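Local coordinates for protein beta-n-acetylhexosaminidase (Streptococcus pneumoniae, PDB 4AZI) that probably removes terminal beta-linked N-acetylglucosamine residues from glycans, acting as a family 20 glycoside hydrolase built on a TIM barrel, at residues A[25-28]-A[29-32]; A[52-55]-A[56-60]; A[70-73]-A[74-78]; A[95-98]-A[99-103]. The protein carries 2 engineered substitutions. One frame throughout, in Å; residues are numbered along the deposited sequence.

Interaction 1. Residues A[25-28]-A[29-32]; sequences NQLK and RIVD
L27 and I30 touch side by side on the buried flank of helix 24-37, the leucine CD2 coming to 4.1 Å from the isoleucine CD1 with both side chains pointing the same way. The pair lies three residues apart, a spacing that brings side chains onto neighbouring positions of one helix face. I30 sets its CG1 beside its own backbone N (chi1 -71°), which carries the branch back over the preceding turn, where CG1 packs 3.5 Å from Q26 O. V31 extends this inner face, its CG2 lying 3.5 Å from L27 O. Beneath the side chains runs the regular i to i+4 ladder; its straightest rung joins V31 N to L27 O at 2.9 Å, with an N-H...O angle of 166°.

The solvent side is looser. N25 and R29 are exposed, and R29 swings its guanidinium away from the first turn to form a salt bridge with E339. A third flank faces helix 94-106, where K28 pairs with E99 and D32 OD1 bonds to the hydroxyl of Y103. Helix 24-37 is the crossover of the beta-alpha-beta unit between strands 10-16 and 41-45: L27 and V31 pack on L44 and V42 of the second strand and on L100 of helix 94-106.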
ATOM      1  N   ASN A  25      -4.400  -7.486  15.854  1.00 14.84           N
ATOM      2  CA  ASN A  25      -3.175  -7.654  16.637  1.00 14.93           C
ATOM      3  C   ASN A  25      -1.938  -7.952  15.790  1.00 14.46           C
ATOM      4  O   ASN A  25      -0.843  -7.493  16.112  1.00 14.04           O
ATOM      5  CB  ASN A  25      -3.346  -8.707  17.737  1.00 16.47           C
ATOM      6  CG  ASN A  25      -4.122  -8.175  18.932  1.00 17.49           C
ATOM      7  OD1 ASN A  25      -4.139  -6.971  19.189  1.00 18.94           O
ATOM      8  ND2 ASN A  25      -4.777  -9.071  19.664  1.00 18.40           N
ATOM      9  N   GLN A  26      -2.112  -8.707  14.704  1.00 13.94           N
ATOM     10  CA  GLN A  26      -1.004  -8.982  13.797  1.00 13.81           C
ATOM     11  C   GLN A  26      -0.514  -7.688  13.150  1.00 13.71           C
ATOM     12  O   GLN A  26       0.690  -7.475  13.031  1.00 13.94           O
ATOM     13  CB  GLN A  26      -1.392 -10.018  12.738  1.00 13.93           C
ATOM     14  CG  GLN A  26      -1.350 -11.454  13.244  1.00 14.25           C
ATOM     15  CD  GLN A  26      -1.938 -12.448  12.257  1.00 14.38           C
ATOM     16  OE1 GLN A  26      -2.922 -12.162  11.581  1.00 14.62           O
ATOM     17  NE2 GLN A  26      -1.340 -13.633  12.183  1.00 14.63           N
ATOM     18  N   LEU A  27      -1.450  -6.820  12.773  1.00 13.47           N
ATOM     19  CA  LEU A  27      -1.110  -5.565  12.104  1.00 13.97           C
ATOM     20  C   LEU A  27      -0.487  -4.556  13.067  1.00 14.29           C
ATOM     21  O   LEU A  27       0.462  -3.859  12.703  1.00 14.29           O
ATOM     22  CB  LEU A  27      -2.327  -5.000  11.372  1.00 13.42           C
ATOM     23  CG  LEU A  27      -2.891  -5.967  10.315  1.00 13.12           C
ATOM     24  CD1 LEU A  27      -4.294  -5.579   9.873  1.00 12.99           C
ATOM     25  CD2 LEU A  27      -1.955  -6.098   9.120  1.00 13.29           C
ATOM     26  N   LYS A  28      -0.991  -4.521  14.300  1.00 15.02           N
ATOM     27  CA  LYS A  28      -0.396  -3.704  15.362  1.00 15.49           C
ATOM     28  C   LYS A  28       1.069  -4.084  15.582  1.00 16.06           C
ATOM     29  O   LYS A  28       1.915  -3.207  15.721  1.00 16.73           O
ATOM     30  CB  LYS A  28      -1.181  -3.836  16.675  1.00 15.57           C
ATOM     31  CG  LYS A  28      -2.471  -3.025  16.749  1.00 15.50           C
ATOM     32  CD  LYS A  28      -3.223  -3.315  18.048  1.00 15.61           C
ATOM     33  CE  LYS A  28      -3.801  -2.054  18.671  1.00 15.80           C
ATOM     34  NZ  LYS A  28      -4.458  -2.279  20.001  1.00 16.06           N
ATOM     35  N   ARG A  29       1.366  -5.384  15.612  1.00 16.62           N
ATOM     36  CA  ARG A  29       2.747  -5.872  15.726  1.00 16.85           C
ATOM     37  C   ARG A  29       3.658  -5.427  14.576  1.00 16.14           C
ATOM     38  O   ARG A  29       4.832  -5.105  14.789  1.00 16.07           O
ATOM     39  CB  ARG A  29       2.775  -7.394  15.829  1.00 18.40           C
ATOM     40  CG  ARG A  29       2.336  -7.931  17.176  1.00 20.32           C
ATOM     41  CD  ARG A  29       3.219  -9.094  17.572  1.00 23.34           C
ATOM     42  NE  ARG A  29       4.524  -8.623  18.052  1.00 25.91           N
ATOM     43  CZ  ARG A  29       5.584  -9.397  18.273  1.00 26.76           C
ATOM     44  NH1 ARG A  29       5.524 -10.705  18.059  1.00 27.75           N
ATOM     45  NH2 ARG A  29       6.714  -8.858  18.714  1.00 27.28           N
ATOM     46  N   ILE A  30       3.116  -5.438  13.359  1.00 15.47           N
ATOM     47  CA  ILE A  30       3.805  -4.881  12.188  1.00 14.78           C
ATOM     48  C   ILE A  30       4.103  -3.384  12.380  1.00 14.55           C
ATOM     49  O   ILE A  30       5.222  -2.936  12.121  1.00 14.55           O
ATOM     50  CB  ILE A  30       2.994  -5.132  10.888  1.00 14.45           C
ATOM     51  CG1 ILE A  30       3.036  -6.623  10.520  1.00 14.40           C
ATOM     52  CG2 ILE A  30       3.494  -4.249   9.739  1.00 14.20           C
ATOM     53  CD1 ILE A  30       1.982  -7.059   9.522  1.00 14.35           C
ATOM     54  N   VAL A  31       3.099  -2.628  12.837  1.00 14.47           N
ATOM     55  CA  VAL A  31       3.245  -1.203  13.187  1.00 14.32           C
ATOM     56  C   VAL A  31       4.385  -0.996  14.199  1.00 14.54           C
ATOM     57  O   VAL A  31       5.248  -0.135  14.003  1.00 14.39           O
ATOM     58  CB  VAL A  31       1.917  -0.626  13.757  1.00 14.33           C
ATOM     59  CG1 VAL A  31       2.152   0.678  14.511  1.00 14.05           C
ATOM     60  CG2 VAL A  31       0.897  -0.419  12.648  1.00 13.84           C
ATOM     61  N   ASP A  32       4.368  -1.810  15.258  1.00 14.67           N
ATOM     62  CA  ASP A  32       5.410  -1.846  16.296  1.00 14.95           C
ATOM     63  C   ASP A  32       6.801  -2.059  15.723  1.00 14.71           C
ATOM     64  O   ASP A  32       7.735  -1.325  16.050  1.00 14.69           O
ATOM     65  CB  ASP A  32       5.141  -2.990  17.285  1.00 14.87           C
ATOM     66  CG  ASP A  32       3.975  -2.716  18.204  1.00 15.31           C
ATOM     67  OD1 ASP A  32       3.484  -1.570  18.230  0.50 15.08           O
ATOM     68  OD2 ASP A  32       3.564  -3.659  18.915  0.50 14.84           O
TER

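Interaction 2. Residues A[52-55]-A[56-60]; sequences RFLL and DDMTI
A local turn contact, in which the side chain of M58 folds back against L55, shapes the long loop between strand 41-45 and strand 60-62 of the barrel domain. M58 sets its CG beside its own backbone N and then bends again at chi2 (-64°) and chi3, so the thioether curls back along the loop and meets L55 at about a right angle. Its SD lies 3.7 Å from L55 CB, and CG sits 3.4 Å from L55 O. The methyl group goes further, CE reaching 4.2 Å from L54 CD2, so the methionine spans both leucines.

Polar links line the turn and the residues just after it. A water donates to L54 O at 2.7 Å and to D56 OD1 at 2.9 Å, bridging the backbone to the carboxylate. Further on, D57 OD1 accepts from T59 N at 3.1 Å, an Asx turn, and also from T59 OG1 at 2.7 Å. The two donors approach differently: the hydroxyl uses the syn lone pair, whereas the amide comes from above the carboxylate plane, 61° out of it.

Outside the turn, M58 packs on I76 and Y166, and K73 bonds to D56 O. Sulfur also serves as a polar partner: L55 N gives a weak hydrogen bond to M58 SD at 3.5 Å, so this thioether combines apolar packing with modest acceptance from a backbone amide.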
ATOM      1  N   ARG A  52     -11.334  -7.291   2.273  1.00 12.59           N
ATOM      2  CA  ARG A  52     -11.314  -7.629   3.693  1.00 12.67           C
ATOM      3  C   ARG A  52     -11.469  -6.419   4.612  1.00 12.89           C
ATOM      4  O   ARG A  52     -10.790  -6.304   5.642  1.00 13.29           O
ATOM      5  CB  ARG A  52     -10.047  -8.434   4.018  1.00 12.73           C
ATOM      6  CG  ARG A  52      -9.859  -9.640   3.104  1.00 12.65           C
ATOM      7  CD  ARG A  52      -8.867 -10.651   3.660  1.00 12.66           C
ATOM      8  NE  ARG A  52      -8.785 -11.827   2.790  1.00 12.31           N
ATOM      9  CZ  ARG A  52      -9.600 -12.878   2.866  1.00 12.04           C
ATOM     10  NH1 ARG A  52     -10.552 -12.921   3.784  1.00 12.04           N
ATOM     11  NH2 ARG A  52      -9.455 -13.894   2.025  1.00 11.93           N
ATOM     12  N   PHE A  53     -12.370  -5.521   4.228  1.00 12.87           N
ATOM     13  CA  PHE A  53     -12.725  -4.369   5.051  1.00 12.61           C
ATOM     14  C   PHE A  53     -14.170  -3.973   4.808  1.00 12.65           C
ATOM     15  O   PHE A  53     -14.565  -3.665   3.680  1.00 13.14           O
ATOM     16  CB  PHE A  53     -11.787  -3.188   4.774  1.00 12.08           C
ATOM     17  CG  PHE A  53     -12.089  -1.951   5.582  1.00 11.56           C
ATOM     18  CD1 PHE A  53     -12.494  -2.037   6.914  1.00 11.32           C
ATOM     19  CD2 PHE A  53     -11.933  -0.691   5.016  1.00 11.29           C
ATOM     20  CE1 PHE A  53     -12.755  -0.890   7.656  1.00 11.06           C
ATOM     21  CE2 PHE A  53     -12.187   0.462   5.753  1.00 11.31           C
ATOM     22  CZ  PHE A  53     -12.599   0.360   7.075  1.00 11.26           C
ATOM     23  N   LEU A  54     -14.950  -3.982   5.884  1.00 12.93           N
ATOM     24  CA  LEU A  54     -16.325  -3.496   5.853  1.00 12.93           C
ATOM     25  C   LEU A  54     -16.510  -2.337   6.818  1.00 12.96           C
ATOM     26  O   LEU A  54     -16.124  -2.418   7.990  1.00 12.87           O
ATOM     27  CB  LEU A  54     -17.312  -4.608   6.207  1.00 12.97           C
ATOM     28  CG  LEU A  54     -17.275  -5.902   5.396  1.00 12.87           C
ATOM     29  CD1 LEU A  54     -18.063  -6.982   6.128  1.00 12.91           C
ATOM     30  CD2 LEU A  54     -17.822  -5.660   3.997  1.00 12.77           C
ATOM     31  N   LEU A  55     -17.098  -1.261   6.304  1.00 12.50           N
ATOM     32  CA  LEU A  55     -17.522  -0.136   7.117  1.00 13.02           C
ATOM     33  C   LEU A  55     -18.802  -0.503   7.860  1.00 13.21           C
ATOM     34  O   LEU A  55     -19.519  -1.419   7.454  1.00 12.89           O
ATOM     35  CB  LEU A  55     -17.802   1.084   6.231  1.00 12.61           C
ATOM     36  CG  LEU A  55     -16.787   1.493   5.160  1.00 12.82           C
ATOM     37  CD1 LEU A  55     -17.422   2.444   4.156  1.00 12.25           C
ATOM     38  CD2 LEU A  55     -15.546   2.102   5.798  1.00 12.35           C
ATOM     39  N   ASP A  56     -19.103   0.240   8.922  1.00 13.64           N
ATOM     40  CA  ASP A  56     -20.345   0.054   9.665  1.00 14.16           C
ATOM     41  C   ASP A  56     -21.577   0.254   8.789  1.00 14.45           C
ATOM     42  O   ASP A  56     -22.518  -0.533   8.876  1.00 14.18           O
ATOM     43  CB  ASP A  56     -20.393   0.970  10.887  1.00 14.35           C
ATOM     44  CG  ASP A  56     -19.339   0.614  11.917  1.00 14.80           C
ATOM     45  OD1 ASP A  56     -18.985  -0.578  12.024  1.00 14.94           O
ATOM     46  OD2 ASP A  56     -18.864   1.529  12.619  1.00 15.32           O
ATOM     47  N   ASP A  57     -21.559   1.299   7.956  1.00 14.63           N
ATOM     48  CA  ASP A  57     -22.596   1.516   6.950  1.00 15.42           C
ATOM     49  C   ASP A  57     -22.068   1.308   5.533  1.00 15.47           C
ATOM     50  O   ASP A  57     -21.226   2.074   5.050  1.00 15.39           O
ATOM     51  CB  ASP A  57     -23.214   2.924   7.041  1.00 15.75           C
ATOM     52  CG  ASP A  57     -24.246   3.165   5.948  1.00 16.13           C
ATOM     53  OD1 ASP A  57     -24.940   2.204   5.568  1.00 16.25           O
ATOM     54  OD2 ASP A  57     -24.369   4.302   5.454  1.00 17.16           O
ATOM     55  N   MET A  58     -22.609   0.298   4.863  1.00 15.53           N
ATOM     56  CA  MET A  58     -22.171  -0.075   3.523  1.00 15.62           C
ATOM     57  C   MET A  58     -23.252   0.193   2.480  1.00 15.28           C
ATOM     58  O   MET A  58     -23.266  -0.437   1.423  1.00 15.62           O
ATOM     59  CB  MET A  58     -21.743  -1.552   3.496  1.00 15.39           C
ATOM     60  CG  MET A  58     -20.430  -1.834   4.204  1.00 15.75           C
ATOM     61  SD  MET A  58     -19.013  -1.014   3.442  1.00 16.64           S
ATOM     62  CE  MET A  58     -18.708  -2.027   2.003  1.00 15.55           C
ATOM     63  N   THR A  59     -24.152   1.126   2.785  1.00 14.86           N
ATOM     64  CA  THR A  59     -25.217   1.514   1.863  1.00 14.76           C
ATOM     65  C   THR A  59     -24.603   2.176   0.635  1.00 14.65           C
ATOM     66  O   THR A  59     -23.766   3.069   0.760  1.00 14.50           O
ATOM     67  CB  THR A  59     -26.221   2.490   2.528  1.00 14.51           C
ATOM     68  OG1 THR A  59     -26.793   1.881   3.689  1.00 14.47           O
ATOM     69  CG2 THR A  59     -27.332   2.882   1.564  1.00 14.35           C
ATOM     70  N   ILE A  60     -25.031   1.735  -0.545  1.00 15.06           N
ATOM     71  CA  ILE A  60     -24.523   2.264  -1.807  1.00 15.23           C
ATOM     72  C   ILE A  60     -25.666   2.794  -2.659  1.00 15.63           C
ATOM     73  O   ILE A  60     -26.691   2.129  -2.820  1.00 15.88           O
ATOM     74  CB  ILE A  60     -23.732   1.183  -2.602  1.00 14.81           C
ATOM     75  CG1 ILE A  60     -22.470   0.727  -1.852  1.00 14.75           C
ATOM     76  CG2 ILE A  60     -23.389   1.663  -4.008  1.00 15.11           C
ATOM     77  CD1 ILE A  60     -21.477   1.822  -1.524  1.00 14.64           C
TER
HETATM   78  O   HOH W   1     -17.446  -2.370  10.391  1.00 15.05           O

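Interaction 3. Residues A[70-73]-A[74-78]; sequences DDVK and KAIIE
V72 and I76 meet one helical turn apart, valine CG1 3.7 Å from isoleucine CD1, with the two side chains aligned alongside each other. The valine turns CG1 away from its backbone N (chi1 168°) and thereby presents that methyl to the next turn. I76 lays its CG1 back over the carbonyl of the same valine, 3.4 Å from V72 O. One residue further, I77 does likewise against the following carbonyl, its CG1 3.2 Å from K73 O, while the small A75 rests its CB 3.3 Å from D71 O.

What sets these spacings is the i to i+4 backbone ladder of helix 69-83, which follows the two-stranded antiparallel hairpin 60-62 and 65-67 in the excursion between barrel strands 41-45 and 110-117. I76 N meets V72 O at 2.9 Å, with an N-H...O angle of 170°.

The outward flank is polar and belongs to K74 and E78. K74 bends at its last torsion (chi4 -67°), bringing NZ 3.2 Å from E78 OE2; this salt bridge, again four residues apart, uses the syn lone pair of the carboxylate oxygen. On another side of the helix K73 runs extended beyond CG, its chain turned to the preceding loop. Farther out, I76 packs on L51 and L54 of that loop and on A127 of helix 122-130, which A75 also touches.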
ATOM      1  N   ASP A  70     -26.914  -4.064   4.720  1.00 17.83           N
ATOM      2  CA  ASP A  70     -26.834  -5.498   5.048  1.00 18.49           C
ATOM      3  C   ASP A  70     -26.587  -6.369   3.821  1.00 17.90           C
ATOM      4  O   ASP A  70     -25.863  -7.356   3.894  1.00 17.94           O
ATOM      5  CB  ASP A  70     -28.112  -5.996   5.737  1.00 19.20           C
ATOM      6  CG  ASP A  70     -28.258  -5.491   7.157  1.00 20.15           C
ATOM      7  OD1 ASP A  70     -27.253  -5.096   7.793  1.00 20.51           O
ATOM      8  OD2 ASP A  70     -29.412  -5.498   7.639  1.00 21.00           O
ATOM      9  N   ASP A  71     -27.219  -6.011   2.706  1.00 17.86           N
ATOM     10  CA  ASP A  71     -27.097  -6.773   1.468  1.00 17.73           C
ATOM     11  C   ASP A  71     -25.716  -6.625   0.848  1.00 17.37           C
ATOM     12  O   ASP A  71     -25.177  -7.578   0.274  1.00 17.04           O
ATOM     13  CB  ASP A  71     -28.158  -6.336   0.467  1.00 17.97           C
ATOM     14  CG  ASP A  71     -29.560  -6.664   0.933  1.00 18.50           C
ATOM     15  OD1 ASP A  71     -29.709  -7.491   1.859  1.00 18.62           O
ATOM     16  OD2 ASP A  71     -30.507  -6.093   0.368  1.00 18.17           O
ATOM     17  N   VAL A  72     -25.149  -5.428   0.973  1.00 16.85           N
ATOM     18  CA  VAL A  72     -23.803  -5.160   0.470  1.00 16.44           C
ATOM     19  C   VAL A  72     -22.784  -5.947   1.294  1.00 16.33           C
ATOM     20  O   VAL A  72     -21.923  -6.639   0.738  1.00 16.15           O
ATOM     21  CB  VAL A  72     -23.497  -3.650   0.464  1.00 16.27           C
ATOM     22  CG1 VAL A  72     -22.018  -3.391   0.227  1.00 15.80           C
ATOM     23  CG2 VAL A  72     -24.343  -2.946  -0.594  1.00 15.92           C
ATOM     24  N   LYS A  73     -22.906  -5.861   2.617  1.00 16.20           N
ATOM     25  CA  LYS A  73     -22.046  -6.626   3.522  1.00 16.21           C
ATOM     26  C   LYS A  73     -22.090  -8.129   3.238  1.00 16.29           C
ATOM     27  O   LYS A  73     -21.050  -8.780   3.181  1.00 16.04           O
ATOM     28  CB  LYS A  73     -22.410  -6.362   4.978  1.00 16.18           C
ATOM     29  CG  LYS A  73     -22.086  -4.960   5.460  1.00 16.04           C
ATOM     30  CD  LYS A  73     -22.555  -4.753   6.892  1.00 15.87           C
ATOM     31  CE  LYS A  73     -21.969  -3.470   7.438  1.00 15.49           C
ATOM     32  NZ  LYS A  73     -22.392  -3.166   8.828  1.00 15.69           N
ATOM     33  N   LYS A  74     -23.301  -8.665   3.061  1.00 16.34           N
ATOM     34  CA  LYS A  74     -23.491 -10.084   2.757  1.00 16.29           C
ATOM     35  C   LYS A  74     -22.860 -10.464   1.414  1.00 15.44           C
ATOM     36  O   LYS A  74     -22.173 -11.482   1.309  1.00 15.13           O
ATOM     37  CB  LYS A  74     -24.980 -10.444   2.792  1.00 16.93           C
ATOM     38  CG  LYS A  74     -25.266 -11.928   2.652  1.00 18.39           C
ATOM     39  CD  LYS A  74     -26.651 -12.292   3.175  1.00 19.13           C
ATOM     40  CE  LYS A  74     -27.046 -13.700   2.751  1.00 19.64           C
ATOM     41  NZ  LYS A  74     -27.234 -13.810   1.278  1.00 20.16           N
ATOM     42  N   ALA A  75     -23.084  -9.632   0.401  1.00 14.90           N
ATOM     43  CA  ALA A  75     -22.534  -9.854  -0.928  1.00 14.45           C
ATOM     44  C   ALA A  75     -20.998  -9.875  -0.931  1.00 14.35           C
ATOM     45  O   ALA A  75     -20.389 -10.779  -1.509  1.00 14.53           O
ATOM     46  CB  ALA A  75     -23.058  -8.799  -1.891  1.00 14.60           C
ATOM     47  N   ILE A  76     -20.392  -8.875  -0.287  1.00 13.54           N
ATOM     48  CA  ILE A  76     -18.937  -8.754  -0.184  1.00 13.14           C
ATOM     49  C   ILE A  76     -18.321  -9.930   0.581  1.00 13.27           C
ATOM     50  O   ILE A  76     -17.328 -10.506   0.143  1.00 12.88           O
ATOM     51  CB  ILE A  76     -18.522  -7.412   0.458  1.00 12.84           C
ATOM     52  CG1 ILE A  76     -18.823  -6.258  -0.505  1.00 12.60           C
ATOM     53  CG2 ILE A  76     -17.043  -7.432   0.838  1.00 12.70           C
ATOM     54  CD1 ILE A  76     -18.611  -4.885   0.099  1.00 12.75           C
ATOM     55  N   ILE A  77     -18.915 -10.284   1.717  1.00 13.61           N
ATOM     56  CA  ILE A  77     -18.463 -11.459   2.455  1.00 14.32           C
ATOM     57  C   ILE A  77     -18.471 -12.690   1.533  1.00 14.75           C
ATOM     58  O   ILE A  77     -17.475 -13.414   1.451  1.00 14.90           O
ATOM     59  CB  ILE A  77     -19.255 -11.675   3.764  1.00 14.38           C
ATOM     60  CG1 ILE A  77     -18.907 -10.561   4.760  1.00 14.89           C
ATOM     61  CG2 ILE A  77     -18.923 -13.032   4.374  1.00 14.42           C
ATOM     62  CD1 ILE A  77     -19.863 -10.408   5.928  1.00 15.58           C
ATOM     63  N   GLU A  78     -19.573 -12.890   0.812  1.00 15.34           N
ATOM     64  CA  GLU A  78     -19.661 -13.969  -0.182  1.00 16.07           C
ATOM     65  C   GLU A  78     -18.610 -13.895  -1.292  1.00 15.60           C
ATOM     66  O   GLU A  78     -18.008 -14.906  -1.640  1.00 15.00           O
ATOM     67  CB  GLU A  78     -21.070 -14.056  -0.768  1.00 17.34           C
ATOM     68  CG  GLU A  78     -22.020 -14.860   0.112  1.00 19.30           C
ATOM     69  CD  GLU A  78     -23.466 -14.412   0.006  1.00 20.97           C
ATOM     70  OE1 GLU A  78     -23.793 -13.604  -0.897  1.00 21.94           O
ATOM     71  OE2 GLU A  78     -24.275 -14.856   0.847  1.00 22.25           O
TER

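Interaction 4. Residues A[95-98]-A[99-103]; sequences AEVT and ELIEY
Apolar contact is carried by V97 and I101, four residues apart on helix 94-106, whose side chains cross obliquely. Valine CG1, turned away from its own backbone N (chi1 170°), faces the isoleucine CD1 at 3.8 Å. I101 directs CG1 the other way round, beside its N (chi1 -62°), which lowers that branch onto the preceding turn, 3.2 Å from V97 O. L100 touches with its CB, 3.6 Å from E96 O, and sends the rest of its side chain to a different face from the V97 and I101 pair.

Backbone hydrogen bonds form the second class. I101 N donates to V97 O at 3.0 Å with an N-H...O angle of 168°, directly under the side-chain pair, and L100 N donates to E96 O at the same length. E99 N closes on A95 O at 3.1 Å.

The polar ends of E96 and T98 behave differently, since their main partners lie outside the two turns, just before them in the chain. The threonine hydroxyl bonds to Q94 O within the first turn of the helix, and the glutamate reaches back through OE1 to the backbone N of T93, the residue that precedes the helix.

Within the fold, V97 and I101 pack on F170 of helix 153-170, E99 and L100 both lie against L24 of helix 24-37, and L100 and I101 rest on L111 of barrel strand 110-117.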
ATOM      1  N   ALA A  95     -14.268  -0.361  13.315  1.00 14.72           N
ATOM      2  CA  ALA A  95     -13.666  -0.159  14.628  1.00 15.08           C
ATOM      3  C   ALA A  95     -12.207  -0.612  14.685  1.00 15.34           C
ATOM      4  O   ALA A  95     -11.375   0.022  15.336  1.00 15.62           O
ATOM      5  CB  ALA A  95     -14.486  -0.871  15.694  1.00 14.80           C
ATOM      6  N   GLU A  96     -11.901  -1.713  14.007  1.00 15.26           N
ATOM      7  CA  GLU A  96     -10.539  -2.233  13.987  1.00 14.91           C
ATOM      8  C   GLU A  96      -9.561  -1.374  13.162  1.00 14.45           C
ATOM      9  O   GLU A  96      -8.447  -1.098  13.616  1.00 14.17           O
ATOM     10  CB  GLU A  96     -10.519  -3.690  13.518  1.00 15.23           C
ATOM     11  CG  GLU A  96     -11.157  -4.674  14.491  1.00 15.44           C
ATOM     12  CD  GLU A  96     -11.232  -6.080  13.934  1.00 16.05           C
ATOM     13  OE1 GLU A  96     -11.535  -6.238  12.731  1.00 15.46           O
ATOM     14  OE2 GLU A  96     -10.986  -7.038  14.700  1.00 16.31           O
ATOM     15  N   VAL A  97      -9.962  -0.957  11.960  1.00 13.96           N
ATOM     16  CA  VAL A  97      -9.105  -0.085  11.146  1.00 13.39           C
ATOM     17  C   VAL A  97      -8.934   1.285  11.823  1.00 13.18           C
ATOM     18  O   VAL A  97      -7.847   1.862  11.797  1.00 12.64           O
ATOM     19  CB  VAL A  97      -9.600   0.036   9.684  1.00 13.24           C
ATOM     20  CG1 VAL A  97      -8.854   1.126   8.927  1.00 13.17           C
ATOM     21  CG2 VAL A  97      -9.458  -1.293   8.951  1.00 13.30           C
ATOM     22  N   THR A  98     -10.000   1.793  12.444  1.00 13.42           N
ATOM     23  CA  THR A  98      -9.930   3.068  13.176  1.00 13.61           C
ATOM     24  C   THR A  98      -8.867   2.974  14.284  1.00 14.08           C
ATOM     25  O   THR A  98      -8.021   3.864  14.413  1.00 14.28           O
ATOM     26  CB  THR A  98     -11.307   3.482  13.756  1.00 13.51           C
ATOM     27  OG1 THR A  98     -12.278   3.515  12.703  1.00 13.51           O
ATOM     28  CG2 THR A  98     -11.249   4.857  14.421  1.00 12.98           C
ATOM     29  N   GLU A  99      -8.902   1.882  15.047  1.00 14.26           N
ATOM     30  CA  GLU A  99      -7.928   1.626  16.113  1.00 14.56           C
ATOM     31  C   GLU A  99      -6.496   1.458  15.592  1.00 14.48           C
ATOM     32  O   GLU A  99      -5.554   1.927  16.228  1.00 14.32           O
ATOM     33  CB  GLU A  99      -8.333   0.401  16.947  1.00 15.45           C
ATOM     34  CG  GLU A  99      -7.281  -0.032  17.968  1.00 16.71           C
ATOM     35  CD  GLU A  99      -7.798  -1.011  19.018  1.00 17.39           C
ATOM     36  OE1 GLU A  99      -8.933  -1.516  18.873  1.00 18.79           O
ATOM     37  OE2 GLU A  99      -7.069  -1.270  19.995  0.50 17.16           O
ATOM     38  N   LEU A 100      -6.331   0.784  14.452  1.00 14.24           N
ATOM     39  CA  LEU A 100      -4.997   0.604  13.860  1.00 14.13           C
ATOM     40  C   LEU A 100      -4.392   1.952  13.462  1.00 14.49           C
ATOM     41  O   LEU A 100      -3.221   2.226  13.735  1.00 14.57           O
ATOM     42  CB  LEU A 100      -5.044  -0.356  12.658  1.00 13.40           C
ATOM     43  CG  LEU A 100      -3.735  -0.676  11.924  1.00 13.21           C
ATOM     44  CD1 LEU A 100      -2.775  -1.495  12.791  1.00 12.88           C
ATOM     45  CD2 LEU A 100      -4.045  -1.419  10.634  1.00 12.84           C
ATOM     46  N   ILE A 101      -5.204   2.788  12.825  1.00 14.77           N
ATOM     47  CA  ILE A 101      -4.795   4.132  12.428  1.00 14.95           C
ATOM     48  C   ILE A 101      -4.412   5.018  13.626  1.00 15.46           C
ATOM     49  O   ILE A 101      -3.355   5.641  13.618  1.00 14.77           O
ATOM     50  CB  ILE A 101      -5.874   4.797  11.549  1.00 14.84           C
ATOM     51  CG1 ILE A 101      -6.064   3.979  10.256  1.00 14.64           C
ATOM     52  CG2 ILE A 101      -5.500   6.247  11.241  1.00 14.64           C
ATOM     53  CD1 ILE A 101      -7.153   4.491   9.333  1.00 14.92           C
ATOM     54  N   GLU A 102      -5.257   5.063  14.656  1.00 16.73           N
ATOM     55  CA  GLU A 102      -4.928   5.785  15.889  1.00 17.58           C
ATOM     56  C   GLU A 102      -3.636   5.255  16.503  1.00 17.03           C
ATOM     57  O   GLU A 102      -2.760   6.037  16.886  1.00 16.35           O
ATOM     58  CB  GLU A 102      -6.039   5.652  16.938  1.00 19.71           C
ATOM     59  CG  GLU A 102      -7.456   5.817  16.427  1.00 22.42           C
ATOM     60  CD  GLU A 102      -8.196   6.983  17.048  1.00 24.38           C
ATOM     61  OE1 GLU A 102      -7.615   8.087  17.138  1.00 26.33           O
ATOM     62  OE2 GLU A 102      -9.373   6.791  17.435  1.00 25.33           O
ATOM     63  N   TYR A 103      -3.540   3.925  16.611  1.00 16.67           N
ATOM     64  CA  TYR A 103      -2.385   3.251  17.230  1.00 16.43           C
ATOM     65  C   TYR A 103      -1.093   3.566  16.490  1.00 16.29           C
ATOM     66  O   TYR A 103      -0.073   3.897  17.111  1.00 15.65           O
ATOM     67  CB  TYR A 103      -2.608   1.734  17.265  1.00 16.57           C
ATOM     68  CG  TYR A 103      -1.502   0.937  17.924  1.00 16.49           C
ATOM     69  CD1 TYR A 103      -1.450   0.798  19.310  1.00 16.70           C
ATOM     70  CD2 TYR A 103      -0.517   0.300  17.159  1.00 16.40           C
ATOM     71  CE1 TYR A 103      -0.443   0.060  19.920  1.00 16.80           C
ATOM     72  CE2 TYR A 103       0.497  -0.436  17.761  1.00 16.29           C
ATOM     73  CZ  TYR A 103       0.528  -0.555  19.144  1.00 16.78           C
ATOM     74  OH  TYR A 103       1.522  -1.284  19.761  1.00 16.98           O
TER

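Overall arrangement
Followed from the N terminus, the four contacts come in series, none nested in or crossing another, and each is local. Interaction 1 lies on the first barrel crossover helix. Interaction 2 closes a turn in the loop after strand 41-45, and interaction 3 lies on the helix that follows the small hairpin; their centres are 9 Å apart, joined where M58 O packs 3.4 Å from V72 CB. Interaction 4, on the helix before strand 110-117, returns to interaction 1, their centres about 11 Å apart, through a salt bridge of K28 NZ with E99 OE2 at 2.8 Å. F53 against V97 links interactions 2 and 4, so the loop also reaches helix 94-106.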